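Local atomic coordinates of putative peptidase (Clostridium acetobutylicum, PDB entry 3K9T), a protein that binds one zinc ion per subunit in an aminopeptidase-like domain and probably serves the biosynthesis of modified polysaccharides rather than acting as a peptidase. Residues L167-Y172 / S231-S236; L183-T188 / R221-P226; K74-R79 / V156-S161. All coordinates share one frame; numbering follows the deposited sequence.

Contact 1 (L167-Y172 / S231-S236); sequences LTYGEY and SITWLS
Trp234 of helix 229-237 reaches the ring of Tyr169 and the carboxylate of Glu171 on strand 166-174, packing a helix against one face of the mixed sheet of the aminopeptidase-like α/β domain. The strand and helix axes are 9.9 Å apart at their closest, a separation that long side chains have to bridge. Alternation along the strand sends Leu167, Tyr169 and Glu171 toward the helix, while the Thr168 side chain is turned from it.

Tyr169 CE1 meets the edge of the indole, 3.6 Å from Trp234 CD1. The two rings meet obliquely, with planes at 83°. Across the ring from CE1, Tyr169 CE2 lies 4.0 Å from Thr233 CG2, a compact methyl that also approaches obliquely. Thr233 turns its hydroxyl back to the carbonyl of Ile229, one turn earlier, which leaves CG2 facing the tyrosine.

Tryptophan is apt here because its apolar edge packs while its one N-H can serve the Glu171 carboxylate. Its CG stands anti to the backbone N (chi1 -176°), carrying the indole out along the strand toward Glu171.

Farther out, His54 of strand 52-57 stacks on the Tyr169 ring and Arg237 binds the tyrosine hydroxyl, fixing the ring's position. The stronger partner of Glu171 is Arg221, whose salt bridge to OE2 positions the carboxylate. That same OE2 accepts a weak but fairly straight bond from Trp234 NE1, 3.2 Å long with 165° at the hydrogen.

Contact 2 (L183-T188 / R221-P226); sequences LLTTYT and RFLFAP
Leu184 lies beside the ring of Phe222, both side chains pointing the same way, with Leu184 CD1 3.7 Å from Phe222 CE2. In each residue CG stands anti to the carbonyl carbon (chi1 -63° and -57°), and this shared choice keeps the branched chain and the ring abreast. Two residues on, Thr186 CG2 approaches the next ring obliquely, 3.6 Å from Phe224 CD2, and Thr188 brings its own methyl to the edge of that ring. Ile204 of helix 194-211 packs on both phenylalanines, whose large apolar rings fill the layer between sheet and helix. Thr186 can be polar in such a place because its hydroxyl is bound to Ala251 O and Asn197.

The opposite face carries Leu183, Thr185, Leu223 and Arg221. Leu183 CD1 rests on the aliphatic part of the arginine, 3.8 Å from Arg221 CD, while the guanidinium goes on to a salt bridge with Glu181.

Between these layers the strands run parallel and in register. Leu184 N gives a straight 2.9 Å bond to Arg221 O, and Leu184 O takes Leu223 N in return; Thr186 repeats the pattern with Leu223 O and Ala225 N. The ladder ends less regularly, since Thr188 N reaches Ala225 O from above the carbonyl plane.

Tyr187 still pairs with Ala225 through its backbone, but its ring leads away from the neighbouring strand, and its hydroxyl bonds to Asp196, a zinc ligand. Strand 181-187, helix 194-211 and strand 219-225 thus form a β-α-β crossover in which the C-terminal end of strand 181-187 borders the metal site, the layout of zinc exopeptidase-like α/β domains.

Contact 3 (K74-R79 / V156-S161); sequences KDAYVR and VVIDSS
Tyr77 lays its ring over Val157 in an antiparallel pair of strands, 70-79 and 153-163, the two central strands of the four-stranded sheet in the insert region. From CB the side chain rises on the face that also bears Asp75, Val157 and Asp159. CG lies between the backbone N and the carbonyl carbon (chi1 51°), which stands the ring up alongside the valine. CD1 is still at the margin of the contact; CE1 comes 3.5 Å from Val157 CG2, CE2 meets the other methyl, CG1, and CZ sits by CB and CG2. Val157 CB is over the ring face, 3.8 Å from its centroid and 14° off the normal, a CH-pi contact. At the tip, OH lies close to CG2 and more loosely by CG1. A β-branched valine suits this place, since its two methyls spread under the width of the ring. Lys85 of the neighbouring strand adds a cation-pi contact.

Beneath the ring, Tyr77 and Val157 form a hydrogen-bonded pair through both N-H groups, with Tyr77 N 2.7 Å from Val157 O. On the reverse face, small Ala76 opposes Ile158 where the CA atoms approach to 4.1 Å, and Phe139 packs on both.

The regular ladder ends in a classic β bulge, in which Lys74 and Asp75 both face Asp159. Asp159 N bonds to Asp75 O, and Lys74 N donates to Asp159 O at 2.9 Å. The lysine chain then runs past the carboxylate, its CD 3.5 Å from Asp159 OD2. Lys74 NZ stays too far from Asp159 OD1 (4.5 Å) for a salt bridge, though the opposite charges may still attract; NZ donates instead to a water 2.7 Å away, which bonds weakly to Ser161 OG.

Contacts 1 and 2 belong to one sheet and lie with centres about 8 Å apart, since strands 166-174 and 219-225 are neighbours in it. Contact 2 is nested within the chain loop that contact 1 closes. Arg221 joins them directly: its NH1 is 2.7 Å from Glu171 OE2, and its CD packs on Trp234 CZ2. The zinc site lies at the contact 2 end, where the Tyr187 side chain comes within about 4 Å of the metal; contact 1 lies away from it. Contact 3 stands apart in the insert, its centre about 30 Å from that of contact 1, although strand 153-163 leads straight into strand 166-174.

Contact 1 (L167-Y172 / S231-S236)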
loop_
_atom_site.group_PDB
_atom_site.type_symbol
_atom_site.label_atom_id
_atom_site.label_comp_id
_atom_site.label_asym_id
_atom_site.label_seq_id
_atom_site.Cartn_x
_atom_site.Cartn_y
_atom_site.Cartn_z
ATOM N N LEU A 167 -40.375 21.225 -16.061
ATOM C CA LEU A 167 -39.420 21.023 -14.986
ATOM C C LEU A 167 -38.436 22.189 -14.964
ATOM O O LEU A 167 -37.776 22.471 -15.970
ATOM C CB LEU A 167 -38.663 19.691 -15.185
ATOM C CG LEU A 167 -37.555 19.305 -14.187
ATOM C CD1 LEU A 167 -37.509 17.796 -13.980
ATOM C CD2 LEU A 167 -36.237 19.823 -14.625
ATOM N N THR A 168 -38.361 22.847 -13.808
ATOM C CA THR A 168 -37.495 24.001 -13.602
ATOM C C THR A 168 -36.107 23.608 -13.139
ATOM O O THR A 168 -35.979 22.769 -12.232
ATOM C CB THR A 168 -38.059 24.938 -12.507
ATOM O OG1 THR A 168 -39.449 25.191 -12.767
ATOM C CG2 THR A 168 -37.251 26.272 -12.471
ATOM N N TYR A 169 -35.087 24.179 -13.781
ATOM C CA TYR A 169 -33.737 24.164 -13.199
ATOM C C TYR A 169 -33.068 25.515 -13.408
ATOM O O TYR A 169 -33.357 26.210 -14.384
ATOM C CB TYR A 169 -32.846 22.999 -13.666
ATOM C CG TYR A 169 -32.329 23.042 -15.090
ATOM C CD1 TYR A 169 -31.188 23.719 -15.407
ATOM C CD2 TYR A 169 -32.945 22.347 -16.084
ATOM C CE1 TYR A 169 -30.696 23.720 -16.659
ATOM C CE2 TYR A 169 -32.451 22.343 -17.364
ATOM C CZ TYR A 169 -31.334 23.026 -17.646
ATOM O OH TYR A 169 -30.861 23.049 -18.944
ATOM N N GLY A 170 -32.208 25.889 -12.464
ATOM C CA GLY A 170 -31.467 27.148 -12.528
ATOM C C GLY A 170 -29.965 26.951 -12.709
ATOM O O GLY A 170 -29.394 25.970 -12.250
ATOM N N GLU A 171 -29.315 27.926 -13.318
ATOM C CA GLU A 171 -27.908 27.799 -13.653
ATOM C C GLU A 171 -27.207 29.163 -13.660
ATOM O O GLU A 171 -27.745 30.158 -14.168
ATOM C CB GLU A 171 -27.834 27.150 -15.026
ATOM C CG GLU A 171 -26.488 26.880 -15.588
ATOM C CD GLU A 171 -26.581 26.097 -16.916
ATOM O OE1 GLU A 171 -27.703 25.800 -17.385
ATOM O OE2 GLU A 171 -25.532 25.728 -17.473
ATOM N N TYR A 172 -26.008 29.209 -13.088
ATOM C CA TYR A 172 -25.203 30.427 -13.088
ATOM C C TYR A 172 -23.788 30.064 -13.521
ATOM O O TYR A 172 -23.217 29.091 -13.022
ATOM C CB TYR A 172 -25.196 31.059 -11.711
ATOM C CG TYR A 172 -24.316 32.281 -11.593
ATOM C CD1 TYR A 172 -24.377 33.310 -12.533
ATOM C CD2 TYR A 172 -23.451 32.430 -10.510
ATOM C CE1 TYR A 172 -23.577 34.416 -12.410
ATOM C CE2 TYR A 172 -22.655 33.546 -10.377
ATOM C CZ TYR A 172 -22.722 34.529 -11.325
ATOM O OH TYR A 172 -21.928 35.626 -11.174
ATOM N N SER A 231 -30.326 16.640 -12.805
ATOM C CA SER A 231 -28.967 16.418 -13.335
ATOM C C SER A 231 -28.966 15.667 -14.665
ATOM O O SER A 231 -28.190 16.001 -15.572
ATOM C CB SER A 231 -28.067 15.727 -12.309
ATOM O OG SER A 231 -28.540 14.456 -11.930
ATOM N N ILE A 232 -29.844 14.673 -14.797
ATOM C CA ILE A 232 -29.983 13.932 -16.077
ATOM C C ILE A 232 -30.455 14.903 -17.166
ATOM O O ILE A 232 -29.871 14.962 -18.235
ATOM C CB ILE A 232 -30.940 12.713 -15.956
ATOM C CG1 ILE A 232 -30.387 11.703 -14.934
ATOM C CG2 ILE A 232 -31.110 12.008 -17.328
ATOM C CD1 ILE A 232 -31.346 10.557 -14.590
ATOM N N THR A 233 -31.474 15.710 -16.862
ATOM C CA THR A 233 -31.935 16.730 -17.795
ATOM C C THR A 233 -30.829 17.695 -18.210
ATOM O O THR A 233 -30.679 18.005 -19.404
ATOM C CB THR A 233 -33.100 17.519 -17.218
ATOM O OG1 THR A 233 -34.166 16.603 -16.927
ATOM C CG2 THR A 233 -33.575 18.623 -18.209
ATOM N N TRP A 234 -30.046 18.154 -17.240
ATOM C CA TRP A 234 -28.995 19.088 -17.542
ATOM C C TRP A 234 -27.938 18.452 -18.427
ATOM O O TRP A 234 -27.525 19.048 -19.421
ATOM C CB TRP A 234 -28.361 19.654 -16.281
ATOM C CG TRP A 234 -27.346 20.679 -16.605
ATOM C CD1 TRP A 234 -27.563 22.017 -16.862
ATOM C CD2 TRP A 234 -25.961 20.459 -16.764
ATOM N NE1 TRP A 234 -26.378 22.640 -17.157
ATOM C CE2 TRP A 234 -25.376 21.706 -17.124
ATOM C CE3 TRP A 234 -25.148 19.326 -16.671
ATOM C CZ2 TRP A 234 -24.011 21.851 -17.363
ATOM C CZ3 TRP A 234 -23.782 19.470 -16.904
ATOM C CH2 TRP A 234 -23.232 20.728 -17.243
ATOM N N LEU A 235 -27.500 17.243 -18.060
ATOM C CA LEU A 235 -26.491 16.518 -18.850
ATOM C C LEU A 235 -27.009 16.292 -20.284
ATOM O O LEU A 235 -26.261 16.426 -21.250
ATOM C CB LEU A 235 -26.080 15.193 -18.170
ATOM C CG LEU A 235 -25.193 15.337 -16.937
ATOM C CD1 LEU A 235 -25.051 14.052 -16.122
ATOM C CD2 LEU A 235 -23.824 15.864 -17.355
ATOM N N SER A 236 -28.301 16.008 -20.421
ATOM C CA SER A 236 -28.862 15.710 -21.746
ATOM C C SER A 236 -28.870 16.969 -22.605
ATOM O O SER A 236 -28.903 16.895 -23.812
ATOM C CB SER A 236 -30.287 15.096 -21.663
ATOM O OG SER A 236 -31.295 16.063 -21.381
#

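Contact 2 (L183-T188 / R221-P226)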
loop_
_atom_site.group_PDB
_atom_site.type_symbol
_atom_site.label_atom_id
_atom_site.label_comp_id
_atom_site.label_asym_id
_atom_site.label_seq_id
_atom_site.Cartn_x
_atom_site.Cartn_y
_atom_site.Cartn_z
ATOM N N LEU A 183 -17.520 22.501 -11.597
ATOM C CA LEU A 183 -18.977 22.372 -11.487
ATOM C C LEU A 183 -19.392 22.168 -10.027
ATOM O O LEU A 183 -18.877 21.286 -9.339
ATOM C CB LEU A 183 -19.455 21.176 -12.329
ATOM C CG LEU A 183 -20.973 20.844 -12.409
ATOM C CD1 LEU A 183 -21.859 21.924 -13.172
ATOM C CD2 LEU A 183 -21.174 19.443 -12.983
ATOM N N LEU A 184 -20.320 22.989 -9.546
ATOM C CA LEU A 184 -20.804 22.864 -8.187
ATOM C C LEU A 184 -22.302 22.742 -8.304
ATOM O O LEU A 184 -22.941 23.656 -8.791
ATOM C CB LEU A 184 -20.409 24.094 -7.363
ATOM C CG LEU A 184 -18.888 24.240 -7.230
ATOM C CD1 LEU A 184 -18.543 25.568 -6.680
ATOM C CD2 LEU A 184 -18.349 23.159 -6.318
ATOM N N THR A 185 -22.863 21.617 -7.873
ATOM C CA THR A 185 -24.273 21.363 -8.066
ATOM C C THR A 185 -24.961 21.163 -6.732
ATOM O O THR A 185 -24.333 20.762 -5.748
ATOM C CB THR A 185 -24.492 20.100 -8.943
ATOM O OG1 THR A 185 -24.417 18.905 -8.143
ATOM C CG2 THR A 185 -23.462 20.039 -10.053
ATOM N N THR A 186 -26.254 21.439 -6.692
ATOM C CA THR A 186 -27.038 21.110 -5.515
ATOM C C THR A 186 -28.488 20.865 -5.958
ATOM O O THR A 186 -28.895 21.327 -7.040
ATOM C CB THR A 186 -26.914 22.194 -4.435
ATOM O OG1 THR A 186 -27.389 21.672 -3.189
ATOM C CG2 THR A 186 -27.688 23.483 -4.827
ATOM N N TYR A 187 -29.271 20.163 -5.129
ATOM C CA TYR A 187 -30.618 19.779 -5.537
ATOM C C TYR A 187 -31.754 20.542 -4.819
ATOM O O TYR A 187 -31.727 20.777 -3.614
ATOM C CB TYR A 187 -30.783 18.238 -5.524
ATOM C CG TYR A 187 -30.447 17.574 -4.222
ATOM C CD1 TYR A 187 -31.390 17.487 -3.234
ATOM C CD2 TYR A 187 -29.185 17.034 -3.977
ATOM C CE1 TYR A 187 -31.122 16.908 -2.044
ATOM C CE2 TYR A 187 -28.910 16.421 -2.769
ATOM C CZ TYR A 187 -29.880 16.373 -1.797
ATOM O OH TYR A 187 -29.659 15.796 -0.549
ATOM N N THR A 188 -32.764 20.907 -5.607
ATOM C CA THR A 188 -33.803 21.847 -5.182
ATOM C C THR A 188 -35.191 21.251 -4.917
ATOM O O THR A 188 -36.150 21.991 -4.679
ATOM C CB THR A 188 -33.942 22.889 -6.249
ATOM O OG1 THR A 188 -34.071 22.215 -7.505
ATOM C CG2 THR A 188 -32.698 23.794 -6.248
ATOM N N ARG A 221 -19.439 26.803 -12.852
ATOM C CA ARG A 221 -20.849 26.648 -13.146
ATOM C C ARG A 221 -21.562 26.137 -11.933
ATOM O O ARG A 221 -21.118 25.188 -11.297
ATOM C CB ARG A 221 -21.049 25.668 -14.263
ATOM C CG ARG A 221 -22.498 25.531 -14.754
ATOM C CD ARG A 221 -22.601 24.478 -15.891
ATOM N NE ARG A 221 -21.668 24.800 -16.969
ATOM C CZ ARG A 221 -21.854 25.764 -17.878
ATOM N NH1 ARG A 221 -22.958 26.487 -17.881
ATOM N NH2 ARG A 221 -20.936 26.001 -18.816
ATOM N N PHE A 222 -22.700 26.749 -11.620
ATOM C CA PHE A 222 -23.452 26.359 -10.449
ATOM C C PHE A 222 -24.820 25.894 -10.905
ATOM O O PHE A 222 -25.559 26.674 -11.460
ATOM C CB PHE A 222 -23.600 27.535 -9.527
ATOM C CG PHE A 222 -22.330 28.147 -9.111
ATOM C CD1 PHE A 222 -21.664 29.030 -9.953
ATOM C CD2 PHE A 222 -21.812 27.896 -7.850
ATOM C CE1 PHE A 222 -20.461 29.639 -9.560
ATOM C CE2 PHE A 222 -20.621 28.494 -7.445
ATOM C CZ PHE A 222 -19.936 29.368 -8.310
ATOM N N LEU A 223 -25.151 24.631 -10.646
ATOM C CA LEU A 223 -26.409 24.028 -11.077
ATOM C C LEU A 223 -27.336 23.835 -9.890
ATOM O O LEU A 223 -26.948 23.235 -8.893
ATOM C CB LEU A 223 -26.137 22.686 -11.743
ATOM C CG LEU A 223 -27.362 21.996 -12.302
ATOM C CD1 LEU A 223 -27.955 22.815 -13.451
ATOM C CD2 LEU A 223 -26.963 20.605 -12.744
ATOM N N PHE A 224 -28.545 24.389 -9.995
ATOM C CA PHE A 224 -29.615 24.170 -9.022
ATOM C C PHE A 224 -30.771 23.426 -9.742
ATOM O O PHE A 224 -31.496 24.003 -10.547
ATOM C CB PHE A 224 -30.138 25.472 -8.472
ATOM C CG PHE A 224 -29.131 26.319 -7.793
ATOM C CD1 PHE A 224 -28.269 27.126 -8.524
ATOM C CD2 PHE A 224 -29.110 26.409 -6.413
ATOM C CE1 PHE A 224 -27.366 27.976 -7.872
ATOM C CE2 PHE A 224 -28.223 27.266 -5.764
ATOM C CZ PHE A 224 -27.352 28.041 -6.496
ATOM N N ALA A 225 -30.955 22.155 -9.422
ATOM C CA ALA A 225 -31.855 21.298 -10.186
ATOM C C ALA A 225 -32.410 20.222 -9.274
ATOM O O ALA A 225 -31.747 19.858 -8.284
ATOM C CB ALA A 225 -31.104 20.671 -11.315
ATOM N N PRO A 226 -33.613 19.696 -9.590
ATOM C CA PRO A 226 -34.099 18.577 -8.772
ATOM C C PRO A 226 -33.144 17.413 -8.829
ATOM O O PRO A 226 -32.557 17.166 -9.894
ATOM C CB PRO A 226 -35.417 18.168 -9.472
ATOM C CG PRO A 226 -35.354 18.757 -10.852
ATOM C CD PRO A 226 -34.564 20.033 -10.662
#

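Contact 3 (K74-R79 / V156-S161)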
loop_
_atom_site.group_PDB
_atom_site.type_symbol
_atom_site.label_atom_id
_atom_site.label_comp_id
_atom_site.label_asym_id
_atom_site.label_seq_id
_atom_site.Cartn_x
_atom_site.Cartn_y
_atom_site.Cartn_z
ATOM N N LYS A 74 -52.066 23.516 -3.453
ATOM C CA LYS A 74 -52.632 24.684 -2.773
ATOM C C LYS A 74 -52.893 24.386 -1.283
ATOM O O LYS A 74 -52.566 25.171 -0.400
ATOM C CB LYS A 74 -53.954 25.093 -3.436
ATOM C CG LYS A 74 -53.797 25.662 -4.842
ATOM C CD LYS A 74 -55.147 25.856 -5.555
ATOM C CE LYS A 74 -54.965 25.880 -7.092
ATOM N NZ LYS A 74 -54.493 24.566 -7.678
ATOM N N ASP A 75 -53.492 23.249 -0.988
ATOM C CA ASP A 75 -53.826 22.952 0.395
ATOM C C ASP A 75 -54.025 21.466 0.508
ATOM O O ASP A 75 -54.215 20.784 -0.504
ATOM C CB ASP A 75 -55.120 23.696 0.782
ATOM C CG ASP A 75 -55.296 23.908 2.299
ATOM O OD1 ASP A 75 -54.403 23.593 3.100
ATOM O OD2 ASP A 75 -56.360 24.431 2.689
ATOM N N ALA A 76 -53.937 20.973 1.737
ATOM C CA ALA A 76 -54.209 19.582 2.049
ATOM C C ALA A 76 -54.564 19.516 3.522
ATOM O O ALA A 76 -53.995 20.262 4.333
ATOM C CB ALA A 76 -53.022 18.724 1.757
ATOM N N TYR A 77 -55.527 18.655 3.865
ATOM C CA TYR A 77 -55.919 18.445 5.265
ATOM C C TYR A 77 -56.815 17.225 5.462
ATOM O O TYR A 77 -57.477 16.772 4.518
ATOM C CB TYR A 77 -56.609 19.692 5.864
ATOM C CG TYR A 77 -57.755 20.276 5.044
ATOM C CD1 TYR A 77 -59.073 19.849 5.219
ATOM C CD2 TYR A 77 -57.516 21.296 4.122
ATOM C CE1 TYR A 77 -60.116 20.406 4.461
ATOM C CE2 TYR A 77 -58.536 21.854 3.384
ATOM C CZ TYR A 77 -59.835 21.411 3.553
ATOM O OH TYR A 77 -60.828 22.001 2.796
ATOM N N VAL A 78 -56.760 16.681 6.684
ATOM C CA VAL A 78 -57.686 15.674 7.175
ATOM C C VAL A 78 -58.449 16.392 8.293
ATOM O O VAL A 78 -57.859 16.894 9.251
ATOM C CB VAL A 78 -56.987 14.427 7.752
ATOM C CG1 VAL A 78 -58.018 13.509 8.420
ATOM C CG2 VAL A 78 -56.178 13.682 6.663
ATOM N N ARG A 79 -59.764 16.460 8.159
ATOM C CA ARG A 79 -60.587 17.197 9.111
ATOM C C ARG A 79 -61.572 16.252 9.782
ATOM O O ARG A 79 -62.124 15.383 9.121
ATOM C CB ARG A 79 -61.338 18.263 8.350
ATOM C CG ARG A 79 -61.993 19.290 9.199
ATOM C CD ARG A 79 -62.892 20.137 8.322
ATOM N NE ARG A 79 -62.318 21.438 7.985
ATOM C CZ ARG A 79 -62.438 22.043 6.804
ATOM N NH1 ARG A 79 -63.045 21.442 5.775
ATOM N NH2 ARG A 79 -61.890 23.244 6.625
ATOM N N VAL A 156 -61.203 14.387 3.871
ATOM C CA VAL A 156 -59.845 14.245 3.394
ATOM C C VAL A 156 -59.697 15.045 2.115
ATOM O O VAL A 156 -60.312 14.723 1.098
ATOM C CB VAL A 156 -59.519 12.781 3.115
ATOM C CG1 VAL A 156 -58.060 12.628 2.628
ATOM C CG2 VAL A 156 -59.792 11.944 4.373
ATOM N N VAL A 157 -58.872 16.084 2.184
ATOM C CA VAL A 157 -58.655 16.986 1.076
ATOM C C VAL A 157 -57.164 17.126 0.757
ATOM O O VAL A 157 -56.367 17.471 1.631
ATOM C CB VAL A 157 -59.196 18.408 1.411
ATOM C CG1 VAL A 157 -58.845 19.379 0.303
ATOM C CG2 VAL A 157 -60.684 18.382 1.647
ATOM N N ILE A 158 -56.801 16.805 -0.479
ATOM C CA ILE A 158 -55.512 17.176 -1.045
ATOM C C ILE A 158 -55.842 17.955 -2.325
ATOM O O ILE A 158 -56.221 17.360 -3.338
ATOM C CB ILE A 158 -54.599 15.978 -1.413
ATOM C CG1 ILE A 158 -54.246 15.139 -0.183
ATOM C CG2 ILE A 158 -53.327 16.484 -2.072
ATOM C CD1 ILE A 158 -53.536 13.788 -0.526
ATOM N N ASP A 159 -55.700 19.278 -2.261
ATOM C CA ASP A 159 -55.973 20.169 -3.382
ATOM C C ASP A 159 -54.697 20.357 -4.182
ATOM O O ASP A 159 -53.968 21.339 -3.995
ATOM C CB ASP A 159 -56.496 21.527 -2.879
ATOM C CG ASP A 159 -56.960 22.433 -4.003
ATOM O OD1 ASP A 159 -57.061 21.943 -5.152
ATOM O OD2 ASP A 159 -57.214 23.633 -3.731
ATOM N N SER A 160 -54.447 19.410 -5.085
ATOM C CA SER A 160 -53.227 19.389 -5.888
ATOM C C SER A 160 -53.550 19.276 -7.363
ATOM O O SER A 160 -54.708 19.100 -7.727
ATOM C CB SER A 160 -52.358 18.185 -5.465
ATOM O OG SER A 160 -53.064 16.964 -5.579
ATOM N N SER A 161 -52.527 19.397 -8.210
ATOM C CA SER A 161 -52.682 19.134 -9.643
ATOM C C SER A 161 -51.474 18.410 -10.158
ATOM O O SER A 161 -50.372 18.648 -9.685
ATOM C CB SER A 161 -52.869 20.421 -10.462
ATOM O OG SER A 161 -51.749 21.270 -10.334
HETATM O O HOH W 1 -52.598 22.687 -7.442
#